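Glutaredoxin-2 (Vaccinia virus, PDB 2G2Q) passes oxidising equivalents as a thiol-disulfide transfer protein to virion membrane proteins, a step of the cytoplasmic disulfide pathway needed for vaccinia virion morphogenesis and replication. Local coordinates at residues F8-C13 with L66-V71; V4-G9 with L33-L38; V86-S91 with E105-E110; I73-P78 with A114-W119. All blocks are in the same frame, centred on the assembly; numbering follows the deposited sequence.

Interaction 1: residues F8-C13 with L66-V71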
loop_
_atom_site.group_PDB
_atom_site.type_symbol
_atom_site.label_atom_id
_atom_site.label_comp_id
_atom_site.label_asym_id
_atom_site.label_seq_id
_atom_site.Cartn_x
_atom_site.Cartn_y
_atom_site.Cartn_z
ATOM N N PHE A 8 -3.029 3.374 -0.372
ATOM C CA PHE A 8 -2.757 3.785 -1.739
ATOM C C PHE A 8 -2.443 2.579 -2.595
ATOM O O PHE A 8 -1.682 1.709 -2.191
ATOM C CB PHE A 8 -1.522 4.700 -1.781
ATOM C CG PHE A 8 -1.767 6.105 -1.269
ATOM C CD1 PHE A 8 -1.884 7.172 -2.159
ATOM C CD2 PHE A 8 -1.865 6.361 0.100
ATOM C CE1 PHE A 8 -2.104 8.474 -1.682
ATOM C CE2 PHE A 8 -2.091 7.643 0.568
ATOM C CZ PHE A 8 -2.214 8.701 -0.312
ATOM N N GLY A 9 -3.009 2.549 -3.798
ATOM C CA GLY A 9 -2.661 1.560 -4.824
ATOM C C GLY A 9 -3.479 1.802 -6.085
ATOM O O GLY A 9 -4.361 2.641 -6.086
ATOM N N LYS A 10 -3.178 1.080 -7.162
ATOM C CA LYS A 10 -4.043 1.079 -8.347
ATOM C C LYS A 10 -5.379 0.424 -8.048
ATOM O O LYS A 10 -5.430 -0.611 -7.369
ATOM C CB LYS A 10 -3.396 0.340 -9.504
ATOM C CG LYS A 10 -2.649 1.246 -10.457
ATOM C CD LYS A 10 -1.805 0.448 -11.436
ATOM C CE LYS A 10 -2.657 -0.304 -12.408
ATOM N NZ LYS A 10 -1.791 -0.901 -13.439
ATOM N N PRO A 11 -6.469 1.030 -8.540
ATOM C CA PRO A 11 -7.773 0.408 -8.422
ATOM C C PRO A 11 -7.842 -0.786 -9.377
ATOM O O PRO A 11 -7.118 -0.826 -10.383
ATOM C CB PRO A 11 -8.717 1.508 -8.919
ATOM C CG PRO A 11 -7.894 2.310 -9.887
ATOM C CD PRO A 11 -6.532 2.324 -9.253
ATOM N N TYR A 12 -8.715 -1.739 -9.075
ATOM C CA TYR A 12 -8.996 -2.852 -9.976
ATOM C C TYR A 12 -7.771 -3.707 -10.288
ATOM O O TYR A 12 -7.563 -4.127 -11.413
ATOM C CB TYR A 12 -9.688 -2.345 -11.254
ATOM C CG TYR A 12 -10.847 -1.423 -10.941
ATOM C CD1 TYR A 12 -12.033 -1.924 -10.384
ATOM C CD2 TYR A 12 -10.756 -0.050 -11.178
ATOM C CE1 TYR A 12 -13.098 -1.077 -10.081
ATOM C CE2 TYR A 12 -11.819 0.810 -10.877
ATOM C CZ TYR A 12 -12.982 0.290 -10.330
ATOM O OH TYR A 12 -14.046 1.130 -10.030
ATOM N N CYS A 13 -6.952 -3.957 -9.280
ATOM C CA CYS A 13 -5.907 -4.944 -9.428
ATOM C C CYS A 13 -5.779 -5.821 -8.184
ATOM O O CYS A 13 -6.044 -5.392 -7.059
ATOM C CB CYS A 13 -4.581 -4.313 -9.850
ATOM S SG CYS A 13 -3.537 -3.909 -8.502
ATOM N N LEU A 66 5.055 -2.984 -12.988
ATOM C CA LEU A 66 5.265 -2.904 -11.533
ATOM C C LEU A 66 4.284 -1.961 -10.830
ATOM O O LEU A 66 4.099 -2.048 -9.597
ATOM C CB LEU A 66 6.697 -2.499 -11.204
ATOM C CG LEU A 66 7.783 -3.443 -11.708
ATOM C CD1 LEU A 66 9.139 -2.765 -11.571
ATOM C CD2 LEU A 66 7.737 -4.782 -10.954
ATOM N N SER A 67 3.642 -1.080 -11.601
ATOM C CA SER A 67 2.585 -0.226 -11.047
ATOM C C SER A 67 1.519 -1.051 -10.327
ATOM O O SER A 67 0.876 -0.579 -9.405
ATOM C CB SER A 67 1.930 0.636 -12.131
ATOM O OG SER A 67 1.188 -0.159 -13.038
ATOM N N ASN A 68 1.342 -2.287 -10.769
ATOM C CA ASN A 68 0.384 -3.209 -10.160
ATOM C C ASN A 68 0.765 -3.645 -8.777
ATOM O O ASN A 68 -0.060 -4.226 -8.090
ATOM C CB ASN A 68 0.217 -4.456 -11.034
ATOM C CG ASN A 68 -0.373 -4.129 -12.377
ATOM O OD1 ASN A 68 -1.340 -3.382 -12.472
ATOM N ND2 ASN A 68 0.218 -4.662 -13.420
ATOM N N TYR A 69 2.005 -3.367 -8.376
ATOM C CA TYR A 69 2.525 -3.817 -7.086
ATOM C C TYR A 69 2.883 -2.670 -6.162
ATOM O O TYR A 69 3.649 -2.863 -5.235
ATOM C CB TYR A 69 3.774 -4.716 -7.287
ATOM C CG TYR A 69 3.471 -5.946 -8.064
ATOM C CD1 TYR A 69 3.044 -7.106 -7.435
ATOM C CD2 TYR A 69 3.556 -5.944 -9.449
ATOM C CE1 TYR A 69 2.731 -8.264 -8.188
ATOM C CE2 TYR A 69 3.252 -7.080 -10.196
ATOM C CZ TYR A 69 2.833 -8.227 -9.556
ATOM O OH TYR A 69 2.543 -9.338 -10.322
ATOM N N ILE A 70 2.402 -1.469 -6.479
ATOM C CA ILE A 70 2.502 -0.324 -5.595
ATOM C C ILE A 70 1.395 -0.475 -4.560
ATOM O O ILE A 70 0.204 -0.528 -4.905
ATOM C CB ILE A 70 2.222 1.021 -6.335
ATOM C CG1 ILE A 70 3.091 1.215 -7.585
ATOM C CG2 ILE A 70 2.303 2.221 -5.371
ATOM C CD1 ILE A 70 4.535 0.883 -7.425
ATOM N N VAL A 71 1.772 -0.572 -3.296
ATOM C CA VAL A 71 0.784 -0.421 -2.229
ATOM C C VAL A 71 1.432 0.173 -0.994
ATOM O O VAL A 71 2.481 -0.287 -0.542
ATOM C CB VAL A 71 -0.019 -1.741 -1.943
ATOM C CG1 VAL A 71 0.922 -2.930 -1.639
ATOM C CG2 VAL A 71 -1.086 -1.525 -0.852
HETATM O O HOH W 1 -0.953 -0.508 -7.125
#
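Phe-8 O and Val-71 CA mark the close end of this contact: they meet in a CH...O contact of 3.3 Å, and Val-71 CG2 rests against the same oxygen. One step along, Gly-9 CA sits 3.5 Å from Ile-70 O. A water then fills the widening gap: it accepts from Lys-10 N at 2.7 Å and donates to both Ser-67 O and Ile-70 O, so three backbone groups are joined through one molecule. In the thioredoxin fold this is the active-site end, with the loop 66-71 leading into strand 71-77 beside the redox-active Cys-13, at the N-cap position just before helix 14-24; its disulfide with Cys-16 is not formed in this structure. Cys-13 SG approaches Asn-68 O to 3.5 Å. Where the backbones stand wider apart and the contact turns more to solvent, the partly exposed Lys-10 spans the distance with two direct bonds. Its chain runs past Ser-67 and kinks near the end (chi3 69°), which brings NZ between two acceptors. Asn-68 OD1 takes one bond at 2.7 Å, with the ammonium well above the carbonyl plane, 40° out of it. Ser-67 OG takes the other at 3.1 Å, while Ser-67 OG is itself hydrogen-bonded to Ala-64 O.

Interaction 2: residues V4-G9 with L33-L38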
loop_
_atom_site.group_PDB
_atom_site.type_symbol
_atom_site.label_atom_id
_atom_site.label_comp_id
_atom_site.label_asym_id
_atom_site.label_seq_id
_atom_site.Cartn_x
_atom_site.Cartn_y
_atom_site.Cartn_z
ATOM N N VAL A 4 -7.397 6.148 11.407
ATOM C CA VAL A 4 -7.680 5.872 10.010
ATOM C C VAL A 4 -6.457 5.254 9.319
ATOM O O VAL A 4 -5.350 5.797 9.393
ATOM C CB VAL A 4 -8.092 7.173 9.293
ATOM C CG1 VAL A 4 -8.711 6.877 7.955
ATOM C CG2 VAL A 4 -9.082 7.959 10.155
ATOM N N LEU A 5 -6.656 4.104 8.678
ATOM C CA LEU A 5 -5.685 3.571 7.730
ATOM C C LEU A 5 -5.995 4.119 6.337
ATOM O O LEU A 5 -7.147 4.088 5.898
ATOM C CB LEU A 5 -5.685 2.037 7.716
ATOM C CG LEU A 5 -5.372 1.372 9.073
ATOM C CD1 LEU A 5 -5.535 -0.179 9.068
ATOM C CD2 LEU A 5 -4.004 1.804 9.616
ATOM N N ILE A 6 -4.963 4.642 5.670
ATOM C CA ILE A 6 -5.084 5.149 4.313
ATOM C C ILE A 6 -4.256 4.266 3.411
ATOM O O ILE A 6 -3.027 4.189 3.541
ATOM C CB ILE A 6 -4.626 6.632 4.176
ATOM C CG1 ILE A 6 -5.486 7.556 5.045
ATOM C CG2 ILE A 6 -4.738 7.111 2.758
ATOM C CD1 ILE A 6 -4.791 7.980 6.277
ATOM N N ILE A 7 -4.949 3.582 2.510
ATOM C CA ILE A 7 -4.330 2.669 1.563
ATOM C C ILE A 7 -4.253 3.253 0.139
ATOM O O ILE A 7 -5.269 3.583 -0.458
ATOM C CB ILE A 7 -5.108 1.350 1.536
ATOM C CG1 ILE A 7 -5.131 0.750 2.955
ATOM C CG2 ILE A 7 -4.490 0.372 0.513
ATOM C CD1 ILE A 7 -6.205 -0.306 3.174
ATOM N N PHE A 8 -3.029 3.374 -0.372
ATOM C CA PHE A 8 -2.757 3.785 -1.739
ATOM C C PHE A 8 -2.443 2.579 -2.595
ATOM O O PHE A 8 -1.682 1.709 -2.191
ATOM C CB PHE A 8 -1.522 4.700 -1.781
ATOM C CG PHE A 8 -1.767 6.105 -1.269
ATOM C CD1 PHE A 8 -1.884 7.172 -2.159
ATOM C CD2 PHE A 8 -1.865 6.361 0.100
ATOM C CE1 PHE A 8 -2.104 8.474 -1.682
ATOM C CE2 PHE A 8 -2.091 7.643 0.568
ATOM C CZ PHE A 8 -2.214 8.701 -0.312
ATOM N N GLY A 9 -3.009 2.549 -3.798
ATOM C CA GLY A 9 -2.661 1.560 -4.824
ATOM C C GLY A 9 -3.479 1.802 -6.085
ATOM O O GLY A 9 -4.361 2.641 -6.086
ATOM N N LEU A 33 -9.662 4.180 4.380
ATOM C CA LEU A 33 -9.862 4.990 3.194
ATOM C C LEU A 33 -8.888 4.552 2.125
ATOM O O LEU A 33 -7.759 4.136 2.439
ATOM C CB LEU A 33 -9.636 6.470 3.475
ATOM C CG LEU A 33 -10.562 7.239 4.402
ATOM C CD1 LEU A 33 -9.952 8.615 4.538
ATOM C CD2 LEU A 33 -11.989 7.335 3.876
ATOM N N HIS A 34 -9.353 4.653 0.876
ATOM C CA HIS A 34 -8.614 4.264 -0.321
ATOM C C HIS A 34 -8.328 5.466 -1.170
ATOM O O HIS A 34 -9.243 6.204 -1.558
ATOM C CB HIS A 34 -9.411 3.243 -1.162
ATOM C CG HIS A 34 -9.560 1.930 -0.483
ATOM N ND1 HIS A 34 -10.545 1.688 0.449
ATOM C CD2 HIS A 34 -8.788 0.815 -0.520
ATOM C CE1 HIS A 34 -10.401 0.464 0.929
ATOM N NE2 HIS A 34 -9.338 -0.083 0.364
ATOM N N VAL A 35 -7.051 5.655 -1.464
ATOM C CA VAL A 35 -6.664 6.591 -2.500
ATOM C C VAL A 35 -6.276 5.753 -3.710
ATOM O O VAL A 35 -5.396 4.891 -3.635
ATOM C CB VAL A 35 -5.539 7.538 -2.042
ATOM C CG1 VAL A 35 -5.373 8.711 -3.007
ATOM C CG2 VAL A 35 -5.848 8.075 -0.637
ATOM N N ASP A 36 -6.982 5.968 -4.810
ATOM C CA ASP A 36 -6.664 5.289 -6.047
ATOM C C ASP A 36 -5.573 6.047 -6.766
ATOM O O ASP A 36 -5.633 7.273 -6.895
ATOM C CB ASP A 36 -7.888 5.226 -6.951
ATOM C CG ASP A 36 -8.936 4.246 -6.464
ATOM O OD1 ASP A 36 -8.662 3.438 -5.551
ATOM O OD2 ASP A 36 -10.049 4.281 -7.020
ATOM N N ILE A 37 -4.573 5.312 -7.226
ATOM C CA ILE A 37 -3.572 5.871 -8.092
ATOM C C ILE A 37 -4.013 5.619 -9.520
ATOM O O ILE A 37 -4.109 4.474 -9.935
ATOM C CB ILE A 37 -2.232 5.218 -7.872
ATOM C CG1 ILE A 37 -1.740 5.509 -6.456
ATOM C CG2 ILE A 37 -1.253 5.741 -8.916
ATOM C CD1 ILE A 37 -0.630 4.624 -6.016
ATOM N N LEU A 38 -4.272 6.691 -10.265
ATOM C CA LEU A 38 -4.908 6.572 -11.575
ATOM C C LEU A 38 -3.990 6.748 -12.775
ATOM O O LEU A 38 -4.400 6.526 -13.906
ATOM C CB LEU A 38 -6.053 7.573 -11.707
ATOM C CG LEU A 38 -7.191 7.566 -10.692
ATOM C CD1 LEU A 38 -8.121 8.744 -10.986
ATOM C CD2 LEU A 38 -7.947 6.226 -10.669
#
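Strands 4-9 and 33-36 run parallel, 4.7 Å apart at their closest and twisted by 23°, with Ile-6, Ile-7 and Phe-8 paired against Leu-33, His-34 and Val-35. Alternate residues of strand 4-9 bond across, while Ile-6 and Phe-8 turn their backbone groups to strand 71-77. Leu-5 O takes Leu-33 N, and Ile-7 binds Leu-33 O through its N-H and Val-35 N through its carbonyl. The bond from Gly-9 N to Val-35 O is weak at 3.3 Å, but Gly-9 O recovers a firm one from Ile-37 N at 2.9 Å, just past the end of the strand. On one face of the sheet Val-35 lies alongside Phe-8, both pointing the same way. Val-35 CB stands over the ring in a CH-pi contact, 3.8 Å from the centroid, and its two methyls divide: CG1, anti to the backbone N (chi1 -167°), meets Phe-8 CE1 at 3.5 Å, whereas CG2, anti to the carbonyl carbon, reaches Phe-8 CZ and also Ile-6 CG2 at 3.7 Å. Further back, Val-4 CG1 rests against Leu-33 CG at 4.0 Å. On the other face Ile-7 packs on Val-23 of helix 14-24, and His-34 NE2 is hydrogen-bonded to Ser-20 OG of that helix. These strands and that helix form the beta-alpha-beta unit that opens the thioredoxin fold. Backbone bonds therefore set the register, while the side chains differ by face: apolar overlap around Val-35 on one, and on the other a histidine tied to the crossover helix.

Interaction 3: residues V86-S91 with E105-E110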
loop_
_atom_site.group_PDB
_atom_site.type_symbol
_atom_site.label_atom_id
_atom_site.label_comp_id
_atom_site.label_asym_id
_atom_site.label_seq_id
_atom_site.Cartn_x
_atom_site.Cartn_y
_atom_site.Cartn_z
ATOM N N VAL A 86 3.319 3.006 7.797
ATOM C CA VAL A 86 3.389 1.568 8.072
ATOM C C VAL A 86 4.436 0.833 7.207
ATOM O O VAL A 86 4.490 1.010 5.981
ATOM C CB VAL A 86 2.004 0.904 7.962
ATOM C CG1 VAL A 86 2.057 -0.525 8.440
ATOM C CG2 VAL A 86 0.967 1.690 8.777
ATOM N N ASP A 87 5.269 0.017 7.867
ATOM C CA ASP A 87 6.272 -0.816 7.195
ATOM C C ASP A 87 5.742 -2.233 6.896
ATOM O O ASP A 87 5.950 -3.182 7.668
ATOM C CB ASP A 87 7.567 -0.856 8.000
ATOM C CG ASP A 87 8.703 -1.524 7.252
ATOM O OD1 ASP A 87 9.832 -1.593 7.793
ATOM O OD2 ASP A 87 8.472 -1.997 6.121
ATOM N N ILE A 88 5.108 -2.363 5.733
ATOM C CA ILE A 88 4.325 -3.552 5.378
ATOM C C ILE A 88 5.045 -4.679 4.621
ATOM O O ILE A 88 4.480 -5.759 4.446
ATOM C CB ILE A 88 3.122 -3.152 4.531
ATOM C CG1 ILE A 88 3.604 -2.563 3.196
ATOM C CG2 ILE A 88 2.232 -2.213 5.326
ATOM C CD1 ILE A 88 2.506 -2.187 2.255
ATOM N N ASN A 89 6.275 -4.430 4.181
ATOM C CA ASN A 89 6.987 -5.373 3.324
ATOM C C ASN A 89 7.065 -6.803 3.860
ATOM O O ASN A 89 6.808 -7.758 3.114
ATOM C CB ASN A 89 8.380 -4.851 2.990
ATOM C CG ASN A 89 8.342 -3.641 2.079
ATOM O OD1 ASN A 89 7.628 -2.669 2.339
ATOM N ND2 ASN A 89 9.121 -3.689 1.000
ATOM N N LYS A 90 7.402 -6.940 5.149
ATOM C CA LYS A 90 7.561 -8.257 5.793
ATOM C C LYS A 90 6.279 -9.111 5.829
ATOM O O LYS A 90 6.351 -10.327 5.956
ATOM C CB LYS A 90 8.114 -8.097 7.214
ATOM C CG LYS A 90 9.624 -7.872 7.309
ATOM C CD LYS A 90 9.990 -7.406 8.721
ATOM C CE LYS A 90 11.365 -6.730 8.792
ATOM N NZ LYS A 90 12.466 -7.736 8.904
ATOM N N SER A 91 5.119 -8.463 5.719
ATOM C CA SER A 91 3.837 -9.157 5.659
ATOM C C SER A 91 3.453 -9.537 4.223
ATOM O O SER A 91 2.449 -10.219 4.004
ATOM C CB SER A 91 2.737 -8.288 6.267
ATOM O OG SER A 91 2.444 -7.189 5.427
ATOM N N GLU A 105 -1.538 -11.419 10.449
ATOM C CA GLU A 105 -0.965 -11.280 11.779
ATOM C C GLU A 105 0.293 -10.400 11.783
ATOM O O GLU A 105 0.521 -9.647 12.731
ATOM C CB GLU A 105 -0.715 -12.660 12.410
ATOM C CG GLU A 105 -1.970 -13.578 12.443
ATOM C CD GLU A 105 -3.080 -13.089 13.390
ATOM O OE1 GLU A 105 -3.464 -11.890 13.340
ATOM O OE2 GLU A 105 -3.580 -13.916 14.187
ATOM N N ILE A 106 1.090 -10.473 10.717
ATOM C CA ILE A 106 2.266 -9.606 10.597
ATOM C C ILE A 106 1.839 -8.191 10.215
ATOM O O ILE A 106 2.394 -7.207 10.719
ATOM C CB ILE A 106 3.319 -10.164 9.600
ATOM C CG1 ILE A 106 3.838 -11.530 10.080
ATOM C CG2 ILE A 106 4.485 -9.189 9.428
ATOM C CD1 ILE A 106 4.667 -12.285 9.028
ATOM N N LEU A 107 0.839 -8.095 9.344
ATOM C CA LEU A 107 0.321 -6.804 8.932
ATOM C C LEU A 107 -0.295 -6.064 10.129
ATOM O O LEU A 107 -0.037 -4.878 10.321
ATOM C CB LEU A 107 -0.681 -6.948 7.779
ATOM C CG LEU A 107 -1.245 -5.638 7.233
ATOM C CD1 LEU A 107 -0.148 -4.697 6.693
ATOM C CD2 LEU A 107 -2.283 -5.899 6.172
ATOM N N LYS A 108 -1.082 -6.775 10.939
ATOM C CA LYS A 108 -1.645 -6.191 12.144
ATOM C C LYS A 108 -0.547 -5.607 13.046
ATOM O O LYS A 108 -0.629 -4.434 13.444
ATOM C CB LYS A 108 -2.513 -7.191 12.916
ATOM C CG LYS A 108 -3.321 -6.508 14.027
ATOM C CD LYS A 108 -4.221 -7.454 14.842
ATOM C CE LYS A 108 -5.145 -6.620 15.760
ATOM N NZ LYS A 108 -6.229 -7.399 16.448
ATOM N N SER A 109 0.470 -6.419 13.351
ATOM C CA SER A 109 1.621 -5.979 14.148
ATOM C C SER A 109 2.255 -4.715 13.584
ATOM O O SER A 109 2.483 -3.759 14.329
ATOM C CB SER A 109 2.712 -7.055 14.222
ATOM O OG SER A 109 2.220 -8.286 14.704
ATOM N N GLU A 110 2.555 -4.726 12.281
ATOM C CA GLU A 110 3.253 -3.616 11.640
ATOM C C GLU A 110 2.430 -2.325 11.704
ATOM O O GLU A 110 2.983 -1.228 11.899
ATOM C CB GLU A 110 3.613 -3.963 10.191
ATOM C CG GLU A 110 4.582 -5.163 10.071
ATOM C CD GLU A 110 4.818 -5.616 8.621
ATOM O OE1 GLU A 110 5.984 -5.900 8.266
ATOM O OE2 GLU A 110 3.845 -5.686 7.832
HETATM O O HOH W 2 5.403 -0.298 10.909
#
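The carboxylate of Glu-110 is the flat group here, with Lys-90 CB off its OE1 end and Ser-91, through CB and OG, off its OE2 end. Asp-87 O comes over one face, but this carbonyl is modelled too close to the carboxylate, so that approach is doubtful. OE2 stands 3.2 Å from Ser-91 OG, yet neither carboxylate oxygen makes a hydrogen bond across to residues 86-91. The serine hydroxyl is engaged at home instead. Ser-91 OG, turned between its own backbone N and carbonyl carbon (chi1 71°), donates to Ile-88 O at 2.7 Å in the carbonyl plane and on a lone pair. Ser-91 N donates to the same oxygen, so Ile-88 O is gripped twice and the short 3-10 turn is closed. In the thioredoxin fold this turn follows strand 82-85, and the partner is the last helix, 104-113, lying against one side of the sheet. The apolar part of the contact sits on the buried side. Ile-88 CG2 and Leu-107 CD1 meet at 3.7 Å, their side chains side by side and both also touching Ile-73 of strand 71-77. Ile-106 CG2 reaches Ser-91 CB at 3.7 Å and its CD1 comes toward Lys-90 O. At the other end, Val-86 CG1, anti to its backbone nitrogen (chi1 -172°), lies 3.6 Å from Glu-110 O. That carbonyl accepts a hydrogen bond from a water, 2.8 Å away, which in turn accepts from Asp-87 N.

Interaction 4: residues I73-P78 with A114-W119. With SO4 (sulfate ion), chain D.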
loop_
_atom_site.group_PDB
_atom_site.type_symbol
_atom_site.label_atom_id
_atom_site.label_comp_id
_atom_site.label_asym_id
_atom_site.label_seq_id
_atom_site.Cartn_x
_atom_site.Cartn_y
_atom_site.Cartn_z
ATOM N N ILE A 73 0.451 1.917 2.961
ATOM C CA ILE A 73 -0.486 2.135 4.048
ATOM C C ILE A 73 0.040 3.194 5.046
ATOM O O ILE A 73 1.170 3.123 5.529
ATOM C CB ILE A 73 -0.810 0.815 4.768
ATOM C CG1 ILE A 73 -1.359 -0.218 3.771
ATOM C CG2 ILE A 73 -1.796 1.044 5.911
ATOM C CD1 ILE A 73 -1.532 -1.627 4.359
ATOM N N PHE A 74 -0.809 4.170 5.329
ATOM C CA PHE A 74 -0.547 5.163 6.343
ATOM C C PHE A 74 -1.585 5.042 7.450
ATOM O O PHE A 74 -2.699 4.532 7.254
ATOM C CB PHE A 74 -0.611 6.576 5.757
ATOM C CG PHE A 74 0.418 6.843 4.717
ATOM C CD1 PHE A 74 0.191 6.497 3.385
ATOM C CD2 PHE A 74 1.610 7.432 5.055
ATOM C CE1 PHE A 74 1.154 6.727 2.416
ATOM C CE2 PHE A 74 2.565 7.681 4.091
ATOM C CZ PHE A 74 2.345 7.318 2.768
ATOM N N LYS A 75 -1.207 5.530 8.617
ATOM C CA LYS A 75 -2.054 5.460 9.784
ATOM C C LYS A 75 -2.212 6.905 10.229
ATOM O O LYS A 75 -1.228 7.568 10.567
ATOM C CB LYS A 75 -1.405 4.562 10.853
ATOM C CG LYS A 75 -2.234 4.376 12.112
ATOM C CD LYS A 75 -1.649 3.322 13.065
ATOM C CE LYS A 75 -0.382 3.799 13.778
ATOM N NZ LYS A 75 0.189 2.713 14.639
ATOM N N TYR A 76 -3.442 7.408 10.172
ATOM C CA TYR A 76 -3.734 8.780 10.581
ATOM C C TYR A 76 -4.542 8.816 11.878
ATOM O O TYR A 76 -5.567 8.120 12.016
ATOM C CB TYR A 76 -4.498 9.545 9.477
ATOM C CG TYR A 76 -4.750 10.990 9.844
ATOM C CD1 TYR A 76 -3.682 11.859 10.084
ATOM C CD2 TYR A 76 -6.047 11.489 9.981
ATOM C CE1 TYR A 76 -3.887 13.185 10.411
ATOM C CE2 TYR A 76 -6.269 12.832 10.320
ATOM C CZ TYR A 76 -5.175 13.669 10.543
ATOM O OH TYR A 76 -5.356 15.005 10.905
ATOM N N ASN A 77 -4.095 9.648 12.813
ATOM C CA ASN A 77 -4.838 9.865 14.050
ATOM C C ASN A 77 -5.558 11.198 14.031
ATOM O O ASN A 77 -4.939 12.236 14.262
ATOM C CB ASN A 77 -3.925 9.746 15.292
ATOM C CG ASN A 77 -4.698 9.845 16.608
ATOM O OD1 ASN A 77 -5.555 10.724 16.800
ATOM N ND2 ASN A 77 -4.406 8.941 17.510
ATOM N N PRO A 78 -6.888 11.170 13.837
ATOM C CA PRO A 78 -7.703 12.386 13.625
ATOM C C PRO A 78 -7.795 13.302 14.861
ATOM O O PRO A 78 -8.100 14.506 14.749
ATOM C CB PRO A 78 -9.092 11.824 13.307
ATOM C CG PRO A 78 -8.887 10.368 13.021
ATOM C CD PRO A 78 -7.723 9.954 13.866
ATOM N N ALA A 114 3.543 1.109 14.143
ATOM C CA ALA A 114 3.917 2.278 13.358
ATOM C C ALA A 114 3.857 3.552 14.222
ATOM O O ALA A 114 2.830 3.855 14.811
ATOM C CB ALA A 114 3.002 2.394 12.152
ATOM N N THR A 115 4.963 4.282 14.284
ATOM C CA THR A 115 5.078 5.437 15.166
ATOM C C THR A 115 4.566 6.723 14.549
ATOM O O THR A 115 4.798 6.987 13.382
ATOM C CB THR A 115 6.528 5.670 15.616
ATOM O OG1 THR A 115 7.337 5.967 14.466
ATOM C CG2 THR A 115 7.066 4.456 16.365
ATOM N N TYR A 116 3.890 7.528 15.359
ATOM C CA TYR A 116 3.325 8.812 14.934
ATOM C C TYR A 116 4.313 9.964 14.901
ATOM O O TYR A 116 5.251 10.014 15.696
ATOM C CB TYR A 116 2.194 9.219 15.870
ATOM C CG TYR A 116 0.956 8.411 15.667
ATOM C CD1 TYR A 116 0.497 7.550 16.658
ATOM C CD2 TYR A 116 0.247 8.492 14.485
ATOM C CE1 TYR A 116 -0.641 6.803 16.476
ATOM C CE2 TYR A 116 -0.878 7.751 14.296
ATOM C CZ TYR A 116 -1.323 6.902 15.297
ATOM O OH TYR A 116 -2.456 6.149 15.099
ATOM N N GLY A 117 4.058 10.901 13.986
ATOM C CA GLY A 117 4.763 12.172 13.933
ATOM C C GLY A 117 3.994 13.258 13.211
ATOM O O GLY A 117 3.010 13.001 12.493
ATOM N N VAL A 118 4.441 14.489 13.416
ATOM C CA VAL A 118 4.046 15.615 12.561
ATOM C C VAL A 118 5.166 15.799 11.525
ATOM O O VAL A 118 6.338 16.022 11.894
ATOM C CB VAL A 118 3.837 16.919 13.391
ATOM C CG1 VAL A 118 3.876 18.169 12.501
ATOM C CG2 VAL A 118 2.535 16.851 14.187
ATOM N N TRP A 119 4.807 15.678 10.245
ATOM C CA TRP A 119 5.734 15.928 9.128
ATOM C C TRP A 119 5.415 17.276 8.497
ATOM O O TRP A 119 4.264 17.506 8.105
ATOM C CB TRP A 119 5.644 14.817 8.064
ATOM C CG TRP A 119 5.521 13.412 8.638
ATOM C CD1 TRP A 119 6.108 12.925 9.788
ATOM C CD2 TRP A 119 4.771 12.323 8.084
ATOM N NE1 TRP A 119 5.763 11.603 9.973
ATOM C CE2 TRP A 119 4.943 11.212 8.944
ATOM C CE3 TRP A 119 3.967 12.175 6.944
ATOM C CZ2 TRP A 119 4.333 9.975 8.697
ATOM C CZ3 TRP A 119 3.377 10.936 6.697
ATOM C CH2 TRP A 119 3.558 9.860 7.574
HETATM S S SO4 D . -2.950 2.740 16.797
HETATM O O1 SO4 D . -2.189 3.976 16.682
HETATM O O2 SO4 D . -2.424 1.741 15.869
HETATM O O3 SO4 D . -2.809 2.254 18.171
HETATM O O4 SO4 D . -4.360 2.999 16.508
#
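Ala-114 O accepts a 2.9 Å hydrogen bond from Lys-75 NZ, which lies in the carbonyl plane on a lone pair. In this thioredoxin fold the bond ties the chain leaving helix 104-113 to strand 71-77, an inner strand of the sheet. A turn in the lysine chain (chi3 72°) delivers the ammonium there, and Ile-111 O, in the last turn of helix 104-113, is a further acceptor. Two residues on, Tyr-116 crosses Lys-75 at about a right angle, its OH 3.4 Å from Lys-75 CE. The phenol donates to sulfate O1 at 2.7 Å, while Lys-75 NZ binds sulfate O2 at 3.0 Å and O1 only weakly; Tyr-30 OH and Asn-3 ND2 also hold the ion, which probably came from the crystallisation liquor. On the ring's other flank Asn-77 CB meets Tyr-116 CE2 at 3.8 Å, with the amide nearly perpendicular to the ring, at 78°, and Asn-77 OD1 bonded to Gln-79 N and Thr-80 N. Beyond Gly-117, which pairs with Met-83 of strand 82-85, the chain curls back and Trp-119 meets Phe-74 with both rings presenting edges: Trp-119 CH2 to Phe-74 CD2, 4.0 Å.

Strand 3-9 serves both interaction 1 and interaction 2, which share Phe-8 and Gly-9 and meet where Ile-70 CG2 packs on Ile-37 CD1, 3.8 Å apart. Interactions 1, 2 and 3 are partly buried; interaction 4 lies at the surface. Interaction 2 is regular sheet pairing; interaction 1, at the redox end, relies on a water and a lysine. Strand 71-77 carries the sheet on to interaction 4, where a lysine, a tyrosine and a probably adventitious sulfate meet beside aromatic edges. Interaction 3 attaches the last helix: its leucine and isoleucine reach Ile-73 of interaction 4, whereas the carboxylate of Glu-110 lies mid-contact and a water bridges the backbones at one end.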